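Local coordinates for Phenylalanine/tyrosine ammonia-lyase (Rhodosporidium toruloides, PDB 1Y2M), which catalyses the non-oxidative deamination of L-phenylalanine and L-tyrosine to trans-cinnamate and p-coumarate, releasing ammonia at the head of phenylpropanoid metabolism, at residues 579-584 and 602-607; 595-600 and 632-637; 567-572 and 610-615; 557-562 and 623-628; 441-446 and 529-534. All blocks are in the same frame, centred on the assembly; numbering follows the deposited sequence.

Interaction 1 of 5, residues 579-584 and 602-607; sequences KTLAKR and SFAAGT
T580 and R584, one turn apart on helix 570-587, take hold of the F603 ring of helix 593-611 in different ways. T580 sends its methyl over one face: CG2 stands 4.2 Å from the ring centroid, displaced toward the CG and CD1 rim, in a CH-pi contact. R584 comes instead to the edge. Its CD lies in the plane of the ring, 3.7 Å from F603 CD2, and the side chain runs past the phenyl group at about a right angle, with the guanidinium plane turned 76° from the ring.

The two branches of T580 divide the work. With CG2 anti to the backbone N (chi1 of OG1 -66°), the methyl is left for F603 and the hydroxyl is turned to T607, where OG1 meets T607 OG1 at 2.8 Å in a hydrogen bond. T580 OG1 also bonds to K576 O a turn earlier, which ties the hydroxyl to its own helix. Beside this, L581 CD2 packs against A604 CB at 4.0 Å.

The R584 atoms that meet F603 are aliphatic, CB to CD; its NE is salt-bridged to D599. The two helices run nearly antiparallel, the axes of these short segments 9.0 Å apart at an angle of 147°. Beyond the pair lies a second subunit, whose own F603 stacks on this one, while L581 reaches on to A600 and F601 of helix 593-611.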
# COMPACT_ATOMS: atom_id res chain seq x y z
N LYS B 579 -50.15 9.19 11.50
CA LYS B 579 -49.25 8.46 10.65
C LYS B 579 -48.75 9.37 9.53
O LYS B 579 -47.59 9.29 9.15
CB LYS B 579 -49.93 7.26 10.04
CG LYS B 579 -50.26 6.15 11.02
CD LYS B 579 -50.66 4.79 10.39
CE LYS B 579 -50.99 4.83 8.90
NZ LYS B 579 -49.75 4.75 8.05
N THR B 580 -49.64 10.21 9.02
CA THR B 580 -49.23 11.10 7.94
C THR B 580 -48.19 12.11 8.44
O THR B 580 -47.16 12.37 7.78
CB THR B 580 -50.43 11.83 7.38
OG1 THR B 580 -51.32 10.89 6.75
CG2 THR B 580 -50.01 12.96 6.39
N LEU B 581 -48.44 12.68 9.61
CA LEU B 581 -47.49 13.63 10.19
C LEU B 581 -46.12 12.96 10.45
O LEU B 581 -45.06 13.49 10.10
CB LEU B 581 -48.04 14.21 11.46
CG LEU B 581 -49.25 15.13 11.36
CD1 LEU B 581 -49.84 15.30 12.75
CD2 LEU B 581 -48.85 16.48 10.73
N ALA B 582 -46.13 11.76 11.02
CA ALA B 582 -44.86 11.09 11.36
C ALA B 582 -44.05 10.87 10.12
O ALA B 582 -42.85 11.20 10.06
CB ALA B 582 -45.12 9.75 12.06
N LYS B 583 -44.67 10.28 9.11
CA LYS B 583 -43.94 9.91 7.92
C LYS B 583 -43.40 11.17 7.23
O LYS B 583 -42.23 11.21 6.80
CB LYS B 583 -44.83 9.10 6.99
CG LYS B 583 -44.17 8.74 5.66
CD LYS B 583 -44.54 7.32 5.14
CE LYS B 583 -43.43 6.26 5.45
NZ LYS B 583 -44.00 4.92 5.78
N ARG B 584 -44.20 12.22 7.18
CA ARG B 584 -43.77 13.44 6.49
C ARG B 584 -42.64 14.16 7.25
O ARG B 584 -41.68 14.61 6.66
CB ARG B 584 -44.95 14.40 6.27
CG ARG B 584 -44.61 15.68 5.53
CD ARG B 584 -43.90 15.40 4.20
NE ARG B 584 -43.65 16.64 3.45
CZ ARG B 584 -42.99 16.69 2.31
NH1 ARG B 584 -42.45 15.59 1.81
NH2 ARG B 584 -42.81 17.85 1.71
N SER B 602 -50.38 20.61 5.96
CA SER B 602 -50.94 20.64 4.62
C SER B 602 -51.17 19.20 4.15
O SER B 602 -52.25 18.85 3.70
CB SER B 602 -50.05 21.37 3.63
OG SER B 602 -50.66 21.36 2.35
N PHE B 603 -50.13 18.39 4.32
CA PHE B 603 -50.24 16.97 4.00
C PHE B 603 -51.35 16.34 4.84
O PHE B 603 -52.25 15.66 4.31
CB PHE B 603 -48.90 16.29 4.22
CG PHE B 603 -48.67 15.04 3.41
CD1 PHE B 603 -49.70 14.34 2.80
CD2 PHE B 603 -47.40 14.55 3.27
CE1 PHE B 603 -49.43 13.17 2.03
CE2 PHE B 603 -47.15 13.40 2.54
CZ PHE B 603 -48.16 12.71 1.94
N ALA B 604 -51.35 16.63 6.16
CA ALA B 604 -52.41 16.07 7.02
C ALA B 604 -53.85 16.47 6.58
O ALA B 604 -54.84 15.70 6.71
CB ALA B 604 -52.19 16.40 8.50
N ALA B 605 -53.97 17.66 6.03
CA ALA B 605 -55.27 18.14 5.57
C ALA B 605 -55.82 17.25 4.45
O ALA B 605 -57.02 17.08 4.34
CB ALA B 605 -55.15 19.59 5.08
N GLY B 606 -54.92 16.74 3.57
CA GLY B 606 -55.32 15.75 2.56
C GLY B 606 -55.89 14.49 3.20
O GLY B 606 -56.89 13.98 2.73
N THR B 607 -55.31 14.09 4.33
CA THR B 607 -55.81 12.91 5.06
C THR B 607 -57.20 13.24 5.62
O THR B 607 -58.16 12.43 5.56
CB THR B 607 -54.81 12.50 6.15
OG1 THR B 607 -53.57 12.08 5.54
CG2 THR B 607 -55.41 11.37 7.00

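Interaction 2 of 5, residues 595-600 and 632-637; sequences PRWHDA and SAISLT
Helices 593-611 and 619-646 run side by side in an antiparallel sense, and W597 of the first lies flat against A633 of the second. The methyl A633 CB sits over the face of the six-membered ring of W597, toward its CD2-CE3 side, 3.4 Å from the centroid and 18° off the ring normal, a close CH-pi contact in which CB comes to 3.3 Å from W597 CD2. Next to it, I634 slides along the root of the indole in the opposite direction, CG1 resting 3.7 Å from W597 CB. The far end of the isoleucine, CD1, reaches across to H598 NE2 at 4.0 Å, the two side chains meeting at about a right angle.

The axes of these short segments pass 9.4 Å apart at 141°, the packing of neighbours in the bundle of long helices that this part of the chain builds. Helix 506-560 brings F544 and F548 to the same indole, F548 edge-to-face, and L585 of helix 570-587 touches it as well, so W597 is buried where four helices meet. H598 ND1 is probably hydrogen-bonded to K626 NZ.

One polar atom of the indole remains to be served. W597 NE1 gives its hydrogen to a water 3.0 Å away in the plane of the ring, and that water in turn donates to T637 OG1. The hydroxyl passes its own hydrogen back to A633 O at 2.8 Å. With OG1 anti to its carbonyl carbon and beside the backbone N (chi1 -63°), T637 has the hydroxyl swung back alongside its helix, where T637 N and OG1 grip that carbonyl oxygen from opposite faces.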
# COMPACT_ATOMS: atom_id res chain seq x y z
N PRO B 595 -42.06 26.93 7.86
CA PRO B 595 -42.58 26.16 6.71
C PRO B 595 -42.70 24.65 6.95
O PRO B 595 -43.55 24.03 6.31
CB PRO B 595 -41.59 26.47 5.58
CG PRO B 595 -40.31 26.85 6.28
CD PRO B 595 -40.82 27.63 7.52
N ARG B 596 -41.86 24.08 7.80
CA ARG B 596 -41.94 22.67 8.12
C ARG B 596 -43.32 22.30 8.63
O ARG B 596 -43.91 21.32 8.21
CB ARG B 596 -40.92 22.30 9.19
CG ARG B 596 -40.81 20.79 9.34
CD ARG B 596 -39.73 20.38 10.29
NE ARG B 596 -39.50 18.93 10.24
CZ ARG B 596 -38.67 18.32 11.06
NH1 ARG B 596 -38.00 19.03 11.96
NH2 ARG B 596 -38.49 17.02 10.98
N TRP B 597 -43.81 23.07 9.59
CA TRP B 597 -45.10 22.73 10.21
C TRP B 597 -46.29 23.00 9.30
O TRP B 597 -47.26 22.28 9.33
CB TRP B 597 -45.23 23.39 11.59
CG TRP B 597 -44.39 22.59 12.57
CD1 TRP B 597 -43.22 22.95 13.14
CD2 TRP B 597 -44.67 21.27 12.99
NE1 TRP B 597 -42.76 21.93 13.93
CE2 TRP B 597 -43.64 20.89 13.87
CE3 TRP B 597 -45.71 20.35 12.72
CZ2 TRP B 597 -43.60 19.62 14.47
CZ3 TRP B 597 -45.68 19.11 13.34
CH2 TRP B 597 -44.63 18.76 14.21
N HIS B 598 -46.22 24.05 8.50
CA HIS B 598 -47.25 24.29 7.52
C HIS B 598 -47.26 23.20 6.46
O HIS B 598 -48.32 22.77 6.05
CB HIS B 598 -47.15 25.70 6.94
CG HIS B 598 -47.60 26.74 7.91
ND1 HIS B 598 -48.94 26.99 8.16
CD2 HIS B 598 -46.91 27.54 8.75
CE1 HIS B 598 -49.05 27.90 9.11
NE2 HIS B 598 -47.83 28.26 9.47
N ASP B 599 -46.09 22.74 6.06
CA ASP B 599 -46.01 21.60 5.14
C ASP B 599 -46.64 20.31 5.72
O ASP B 599 -47.48 19.64 5.09
CB ASP B 599 -44.53 21.39 4.74
CG ASP B 599 -44.32 20.08 4.01
OD1 ASP B 599 -44.31 20.10 2.74
OD2 ASP B 599 -44.26 19.03 4.68
N ALA B 600 -46.27 20.00 6.94
CA ALA B 600 -46.79 18.77 7.58
C ALA B 600 -48.31 18.75 7.69
O ALA B 600 -48.98 17.75 7.36
CB ALA B 600 -46.19 18.61 8.95
N SER B 632 -49.69 25.89 16.57
CA SER B 632 -49.53 25.19 17.84
C SER B 632 -48.21 24.43 17.88
O SER B 632 -47.47 24.46 18.88
CB SER B 632 -50.73 24.26 18.07
OG SER B 632 -50.54 23.44 19.22
N ALA B 633 -47.88 23.71 16.81
CA ALA B 633 -46.62 22.97 16.75
C ALA B 633 -45.38 23.88 16.77
O ALA B 633 -44.37 23.57 17.41
CB ALA B 633 -46.59 22.06 15.56
N ILE B 634 -45.49 25.01 16.08
CA ILE B 634 -44.42 25.97 16.04
C ILE B 634 -44.17 26.54 17.46
O ILE B 634 -43.03 26.55 17.96
CB ILE B 634 -44.74 27.09 15.04
CG1 ILE B 634 -44.74 26.50 13.59
CG2 ILE B 634 -43.72 28.25 15.16
CD1 ILE B 634 -45.41 27.31 12.53
N SER B 635 -45.23 26.97 18.13
CA SER B 635 -45.10 27.46 19.51
C SER B 635 -44.60 26.41 20.43
O SER B 635 -43.74 26.69 21.26
CB SER B 635 -46.43 27.97 20.06
OG SER B 635 -46.97 28.90 19.15
N LEU B 636 -45.15 25.21 20.36
CA LEU B 636 -44.69 24.17 21.26
C LEU B 636 -43.19 23.85 21.07
O LEU B 636 -42.44 23.66 22.02
CB LEU B 636 -45.53 22.92 21.07
CG LEU B 636 -45.25 21.69 21.95
CD1 LEU B 636 -45.26 22.05 23.45
CD2 LEU B 636 -46.30 20.63 21.68
N THR B 637 -42.75 23.79 19.82
CA THR B 637 -41.35 23.55 19.53
C THR B 637 -40.48 24.61 20.20
O THR B 637 -39.49 24.30 20.85
CB THR B 637 -41.10 23.56 18.01
OG1 THR B 637 -41.81 22.49 17.41
CG2 THR B 637 -39.63 23.38 17.71
O HOH W 1 -40.28 20.92 15.30

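Interaction 3 of 5, residues 567-572 and 610-615; sequences SNLRDE and EVLSST
The carboxylate of E572 is the flat group of this contact, and V611 CG1 stands over one face of it, 4.0 Å from CD. A water lies off the carboxylate plane on that same side and donates to both E572 OE1 and V611 O, 2.7 Å from the former, so the glutamate is bridged to the end of helix 593-611.

L569 packs beside it. CG lies anti to its carbonyl carbon (chi1 -59°), which aims the isobutyl group across the gap: CD2 comes to 3.5 Å from V611 O, while CD1 meets L612 CD2 at 3.8 Å and T615 CG2 at 3.9 Å. T615 OG1 turns the other way and donates to L612 O at 2.8 Å, in the carbonyl plane on a lone pair, doubling the bond from T615 N. Exchanging T615 for an alanine here would be likely to leave L612 O with the backbone donor alone and to open a gap beside L569 CD1.

M564 and F560 also pack on L612, and L619 of a second subunit touches both L612 and T615. Where the chain leaves helix 593-611, the type I beta turn from L612 to T615 receives L569, whose N-H closes an ST turn on S567 OG.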
# COMPACT_ATOMS: atom_id res chain seq x y z
N SER B 567 -70.61 9.25 14.43
CA SER B 567 -69.88 8.47 13.46
C SER B 567 -68.83 7.60 14.14
O SER B 567 -68.57 7.70 15.36
CB SER B 567 -69.16 9.39 12.46
OG SER B 567 -67.97 9.94 13.03
N ASN B 568 -68.20 6.77 13.33
CA ASN B 568 -67.06 6.02 13.78
C ASN B 568 -65.83 6.50 13.03
O ASN B 568 -64.96 5.70 12.65
CB ASN B 568 -67.32 4.52 13.57
CG ASN B 568 -66.25 3.66 14.18
OD1 ASN B 568 -65.64 4.05 15.20
ND2 ASN B 568 -65.96 2.52 13.55
N LEU B 569 -65.70 7.84 12.93
CA LEU B 569 -64.56 8.46 12.20
C LEU B 569 -63.40 8.96 13.05
O LEU B 569 -62.30 9.18 12.53
CB LEU B 569 -65.05 9.66 11.38
CG LEU B 569 -66.11 9.35 10.34
CD1 LEU B 569 -66.67 10.64 9.78
CD2 LEU B 569 -65.48 8.50 9.28
N ARG B 570 -63.60 9.12 14.36
CA ARG B 570 -62.57 9.75 15.20
C ARG B 570 -61.30 8.93 15.39
O ARG B 570 -60.18 9.43 15.20
CB ARG B 570 -63.16 10.17 16.54
CG ARG B 570 -62.15 10.84 17.46
CD ARG B 570 -62.87 11.57 18.56
NE ARG B 570 -62.00 12.14 19.60
CZ ARG B 570 -61.48 11.46 20.62
NH1 ARG B 570 -61.63 10.14 20.73
NH2 ARG B 570 -60.74 12.10 21.52
N ASP B 571 -61.44 7.66 15.81
CA ASP B 571 -60.29 6.74 15.90
C ASP B 571 -59.52 6.73 14.61
O ASP B 571 -58.30 6.89 14.60
CB ASP B 571 -60.76 5.31 16.14
CG ASP B 571 -60.76 4.93 17.58
OD1 ASP B 571 -60.84 5.86 18.42
OD2 ASP B 571 -60.71 3.69 17.84
N GLU B 572 -60.22 6.51 13.50
CA GLU B 572 -59.57 6.43 12.21
C GLU B 572 -58.79 7.73 11.91
O GLU B 572 -57.66 7.70 11.42
CB GLU B 572 -60.59 6.19 11.10
CG GLU B 572 -59.97 5.91 9.76
CD GLU B 572 -60.94 5.85 8.59
OE1 GLU B 572 -62.19 5.93 8.78
OE2 GLU B 572 -60.44 5.70 7.46
N GLU B 610 -59.94 12.87 2.94
CA GLU B 610 -60.30 11.49 2.73
C GLU B 610 -61.14 10.95 3.89
O GLU B 610 -62.25 10.47 3.71
CB GLU B 610 -59.07 10.61 2.58
CG GLU B 610 -59.36 9.16 2.36
CD GLU B 610 -58.14 8.35 1.92
OE1 GLU B 610 -57.08 8.95 1.59
OE2 GLU B 610 -58.24 7.10 1.91
N VAL B 611 -60.58 11.05 5.09
CA VAL B 611 -61.20 10.37 6.25
C VAL B 611 -62.57 10.97 6.58
O VAL B 611 -63.54 10.26 6.93
CB VAL B 611 -60.27 10.39 7.46
CG1 VAL B 611 -60.99 9.84 8.67
CG2 VAL B 611 -59.02 9.58 7.16
N LEU B 612 -62.68 12.28 6.43
CA LEU B 612 -63.91 12.99 6.74
C LEU B 612 -64.67 13.40 5.46
O LEU B 612 -65.52 14.31 5.48
CB LEU B 612 -63.61 14.24 7.57
CG LEU B 612 -62.96 14.05 8.96
CD1 LEU B 612 -63.03 15.34 9.75
CD2 LEU B 612 -63.55 12.88 9.76
N SER B 613 -64.41 12.70 4.36
CA SER B 613 -65.09 13.07 3.12
C SER B 613 -66.62 12.98 3.19
O SER B 613 -67.33 13.59 2.35
CB SER B 613 -64.62 12.19 1.96
OG SER B 613 -65.08 10.89 2.19
N SER B 614 -67.17 12.18 4.11
CA SER B 614 -68.63 12.10 4.28
C SER B 614 -69.29 13.27 5.05
O SER B 614 -70.54 13.37 5.10
CB SER B 614 -69.01 10.79 4.97
OG SER B 614 -68.63 10.85 6.34
N THR B 615 -68.47 14.12 5.67
CA THR B 615 -68.95 15.17 6.58
C THR B 615 -69.28 16.50 5.92
O THR B 615 -68.96 16.75 4.76
CB THR B 615 -67.92 15.45 7.68
OG1 THR B 615 -66.78 16.14 7.12
CG2 THR B 615 -67.50 14.14 8.37
O HOH W 2 -63.31 7.34 6.77

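Interaction 4 of 5, residues 557-562 and 623-628; sequences DQHFGS and NAWKVA
The C-terminal part of helix 506-560 approaches helix 619-646 with H559 nearest W625, their CA atoms 6.1 Å apart. W625 meets two aromatic side chains, F560 over one face and H559 at the edge. F560 sets CZ 3.3 Å from W625 CG, with the phenyl plane inclined at 47°, an oblique pair. H559 makes the other pair, an offset edge-to-face contact with the indole edge turned to the imidazole face, the planes 70° apart. The imidazole also lies flat over the tryptophan backbone: W625 CA sits 3.8 Å from its centroid, a CH-pi contact, and A628 CB stands 4.0 Å from H559 NE2. W625 reaches into this place because CG is anti to its backbone N (chi1 170°), which throws the indole out from the helix.

A leucine in place of W625 would probably leave F560 CZ without its flat partner and strip the edge from H559, setting both rings freer to turn.

The indole then runs on toward helix 593-611, where A604 and V608 touch it and F601 meets it edge-to-face, while L555 and I556 of helix 506-560 press on it. W625 thus sits where three of the long helices converge.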
# COMPACT_ATOMS: atom_id res chain seq x y z
N ASP B 557 -60.51 17.45 18.03
CA ASP B 557 -61.81 17.49 18.71
C ASP B 557 -62.46 18.85 18.60
O ASP B 557 -63.67 18.97 18.32
CB ASP B 557 -61.68 17.13 20.18
CG ASP B 557 -61.50 15.66 20.39
OD1 ASP B 557 -61.84 14.88 19.47
OD2 ASP B 557 -61.04 15.28 21.49
N GLN B 558 -61.67 19.88 18.84
CA GLN B 558 -62.15 21.23 18.80
C GLN B 558 -62.69 21.59 17.42
O GLN B 558 -63.77 22.19 17.31
CB GLN B 558 -61.06 22.19 19.20
CG GLN B 558 -61.46 23.65 19.17
CD GLN B 558 -60.29 24.60 19.50
OE1 GLN B 558 -59.12 24.20 19.48
NE2 GLN B 558 -60.63 25.86 19.79
N HIS B 559 -61.96 21.20 16.37
CA HIS B 559 -62.32 21.64 15.01
C HIS B 559 -63.37 20.76 14.36
O HIS B 559 -64.24 21.26 13.67
CB HIS B 559 -61.05 21.78 14.14
CG HIS B 559 -60.24 22.98 14.50
ND1 HIS B 559 -60.38 24.19 13.87
CD2 HIS B 559 -59.38 23.19 15.52
CE1 HIS B 559 -59.57 25.07 14.43
NE2 HIS B 559 -58.96 24.49 15.44
N PHE B 560 -63.26 19.46 14.58
CA PHE B 560 -64.02 18.49 13.83
C PHE B 560 -64.97 17.65 14.67
O PHE B 560 -65.78 16.92 14.11
CB PHE B 560 -63.08 17.52 13.13
CG PHE B 560 -62.02 18.18 12.27
CD1 PHE B 560 -62.29 19.33 11.52
CD2 PHE B 560 -60.75 17.65 12.22
CE1 PHE B 560 -61.30 19.91 10.72
CE2 PHE B 560 -59.78 18.22 11.44
CZ PHE B 560 -60.07 19.33 10.68
N GLY B 561 -64.91 17.77 15.99
CA GLY B 561 -65.70 16.88 16.84
C GLY B 561 -67.19 16.90 16.51
O GLY B 561 -67.84 15.85 16.45
N SER B 562 -67.74 18.08 16.27
CA SER B 562 -69.19 18.14 16.03
C SER B 562 -69.54 17.51 14.69
O SER B 562 -70.53 16.81 14.58
CB SER B 562 -69.74 19.56 16.18
OG SER B 562 -68.98 20.49 15.46
N ASN B 623 -59.03 24.16 6.57
CA ASN B 623 -57.82 24.99 6.46
C ASN B 623 -57.51 25.67 7.80
O ASN B 623 -56.35 25.83 8.20
CB ASN B 623 -57.98 26.03 5.35
CG ASN B 623 -56.66 26.74 5.00
OD1 ASN B 623 -55.64 26.12 4.77
ND2 ASN B 623 -56.73 28.07 4.92
N ALA B 624 -58.57 26.07 8.50
CA ALA B 624 -58.43 26.69 9.84
C ALA B 624 -57.77 25.77 10.84
O ALA B 624 -56.92 26.18 11.61
CB ALA B 624 -59.76 27.15 10.34
N TRP B 625 -58.20 24.51 10.85
CA TRP B 625 -57.56 23.48 11.65
C TRP B 625 -56.08 23.37 11.31
O TRP B 625 -55.20 23.41 12.19
CB TRP B 625 -58.28 22.15 11.43
CG TRP B 625 -57.55 21.03 12.02
CD1 TRP B 625 -57.51 20.68 13.33
CD2 TRP B 625 -56.71 20.10 11.33
NE1 TRP B 625 -56.71 19.58 13.51
CE2 TRP B 625 -56.19 19.21 12.29
CE3 TRP B 625 -56.30 19.95 9.99
CZ2 TRP B 625 -55.35 18.17 11.96
CZ3 TRP B 625 -55.47 18.90 9.67
CH2 TRP B 625 -55.00 18.04 10.65
N LYS B 626 -55.79 23.25 10.02
CA LYS B 626 -54.42 23.16 9.52
C LYS B 626 -53.53 24.31 10.05
O LYS B 626 -52.42 24.11 10.51
CB LYS B 626 -54.45 23.14 7.98
CG LYS B 626 -53.08 23.13 7.31
CD LYS B 626 -52.51 24.52 7.09
CE LYS B 626 -51.29 24.48 6.17
NZ LYS B 626 -50.84 25.85 5.75
N VAL B 627 -54.05 25.52 9.95
CA VAL B 627 -53.28 26.69 10.37
C VAL B 627 -53.10 26.67 11.90
O VAL B 627 -51.99 26.88 12.43
CB VAL B 627 -53.92 27.98 9.86
CG1 VAL B 627 -53.25 29.18 10.49
CG2 VAL B 627 -53.79 28.07 8.33
N ALA B 628 -54.19 26.42 12.62
CA ALA B 628 -54.09 26.40 14.10
C ALA B 628 -53.15 25.30 14.54
O ALA B 628 -52.35 25.46 15.46
CB ALA B 628 -55.44 26.21 14.72

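Interaction 5 of 5, residues 441-446 and 529-534; sequences TEMLNA and YCVLQA
M443, a selenomethionine in this crystal, meets A534 and V531 through its SE atom and carries most of the contact. Its chain leaves helix 416-443 extended, CG anti to the backbone N (chi1 -170°), and only the last bond turns, with chi3 at 58°. That sets the SE atom beside two side chains of helix 506-560: A534 CB at 3.8 Å and V531 CG2 at 3.9 Å. The M443 and V531 side chains meet at about a right angle.

The terminal methyl makes the next group. Turned by chi3 about the CG-SE bond, M443 CE settles on the backbone of the facing helix, 3.7 Å from V531 CA, and also touches C530 CB at 4.0 Å. In this way one side chain bears on three residues within little more than one turn.

A looser sulfur contact completes the set: L444, the first residue beyond the end of helix 416-443, brings CD1 to 4.3 Å from C530 SG. No hydrogen bond joins the two segments, and the five residues that meet are all buried. Helix 273-303 backs the same packing, with A303 against both M443 and A534, and T300 against V531.

Here three long helices pack by apolar side chains in the central helical bundle of the PAL/histidase family. The L444 side chain lies about 7 Å from that of K468, which binds (E)-cinnamate, so the packing lies near a substrate-binding residue and probably borders the active-site region.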
# COMPACT_ATOMS: atom_id res chain seq x y z
N THR B 441 -21.45 9.34 9.70
CA THR B 441 -21.86 10.06 8.49
C THR B 441 -23.33 9.74 8.14
O THR B 441 -24.05 10.57 7.58
CB THR B 441 -20.85 9.87 7.37
OG1 THR B 441 -21.03 10.94 6.40
CG2 THR B 441 -20.98 8.52 6.74
N GLU B 442 -23.81 8.57 8.52
CA GLU B 442 -25.21 8.23 8.39
C GLU B 442 -26.05 9.13 9.29
O GLU B 442 -27.07 9.68 8.88
CB GLU B 442 -25.42 6.76 8.72
CG GLU B 442 -26.87 6.28 8.61
CD GLU B 442 -27.04 4.81 8.95
OE1 GLU B 442 -26.02 4.05 9.04
OE2 GLU B 442 -28.22 4.41 9.17
N MSE B 443 -25.60 9.26 10.52
CA MSE B 443 -26.28 10.07 11.51
C MSE B 443 -26.35 11.55 11.11
O MSE B 443 -27.30 12.23 11.49
CB MSE B 443 -25.61 9.95 12.90
CG MSE B 443 -26.39 10.55 13.96
SE MSE B 443 -25.60 10.16 15.74
CE MSE B 443 -23.81 10.96 15.40
N LEU B 444 -25.32 12.03 10.40
CA LEU B 444 -25.25 13.41 9.92
C LEU B 444 -25.92 13.63 8.55
O LEU B 444 -25.83 14.74 7.96
CB LEU B 444 -23.79 13.84 9.86
CG LEU B 444 -23.08 13.84 11.23
CD1 LEU B 444 -21.64 14.40 11.04
CD2 LEU B 444 -23.85 14.53 12.29
N ASN B 445 -26.53 12.58 8.02
CA ASN B 445 -27.26 12.63 6.75
C ASN B 445 -28.74 12.74 6.98
O ASN B 445 -29.38 11.80 7.46
CB ASN B 445 -26.92 11.37 5.93
CG ASN B 445 -27.44 11.43 4.50
OD1 ASN B 445 -28.57 11.86 4.27
ND2 ASN B 445 -26.63 11.02 3.54
N ALA B 446 -29.30 13.90 6.64
CA ALA B 446 -30.71 14.22 6.91
C ALA B 446 -31.65 13.23 6.25
O ALA B 446 -32.73 12.96 6.73
CB ALA B 446 -31.03 15.64 6.40
N TYR B 529 -18.52 13.91 20.12
CA TYR B 529 -19.10 15.27 20.10
C TYR B 529 -20.46 15.23 19.42
O TYR B 529 -21.45 15.76 19.95
CB TYR B 529 -18.16 16.24 19.39
CG TYR B 529 -18.77 17.61 19.24
CD1 TYR B 529 -18.59 18.60 20.20
CD2 TYR B 529 -19.54 17.90 18.14
CE1 TYR B 529 -19.18 19.83 20.06
CE2 TYR B 529 -20.15 19.15 18.01
CZ TYR B 529 -19.97 20.10 18.96
OH TYR B 529 -20.59 21.34 18.79
N CYS B 530 -20.51 14.62 18.24
CA CYS B 530 -21.75 14.63 17.42
C CYS B 530 -22.89 13.81 18.04
O CYS B 530 -24.05 14.27 18.08
CB CYS B 530 -21.50 14.20 16.02
SG CYS B 530 -20.42 15.24 15.05
N VAL B 531 -22.56 12.61 18.51
CA VAL B 531 -23.61 11.74 19.04
C VAL B 531 -24.29 12.38 20.23
O VAL B 531 -25.47 12.20 20.47
CB VAL B 531 -23.09 10.28 19.32
CG1 VAL B 531 -22.33 10.22 20.65
CG2 VAL B 531 -24.24 9.27 19.31
N LEU B 532 -23.54 13.13 21.04
CA LEU B 532 -24.14 13.77 22.22
C LEU B 532 -25.11 14.88 21.79
O LEU B 532 -26.19 15.00 22.37
CB LEU B 532 -23.06 14.36 23.13
CG LEU B 532 -22.11 13.32 23.66
CD1 LEU B 532 -20.96 14.00 24.34
CD2 LEU B 532 -22.80 12.27 24.59
N GLN B 533 -24.73 15.64 20.76
CA GLN B 533 -25.67 16.62 20.18
C GLN B 533 -26.90 15.93 19.67
O GLN B 533 -28.03 16.38 19.96
CB GLN B 533 -25.04 17.41 19.06
CG GLN B 533 -26.01 18.44 18.45
CD GLN B 533 -26.07 19.79 19.15
OE1 GLN B 533 -25.53 20.01 20.25
NE2 GLN B 533 -26.78 20.73 18.51
N ALA B 534 -26.72 14.84 18.93
CA ALA B 534 -27.86 14.10 18.39
C ALA B 534 -28.77 13.59 19.51
O ALA B 534 -30.00 13.66 19.44
CB ALA B 534 -27.37 12.94 17.54

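How the interactions relate
Interactions 1 to 4 cluster in one arm of the molecule, far out from the chain centre and against a second subunit, and share helices 506-560, 570-587, 593-611 and 619-646. Interactions 1 and 2 are buried and joined by the R584 to D599 salt bridge. Interactions 3 and 4 are only partly buried, and are linked by the R570 to D557 salt bridge. Aromatic rings lead in interactions 2 and 4; interaction 1 pairs a ring with a threonine-threonine hydrogen bond, while interaction 3 mixes a leucine with bridging water. Interaction 5 stands apart in the body of the subunit, wholly apolar, about 36 Å centre to centre from interaction 4, although helix 506-560 serves both.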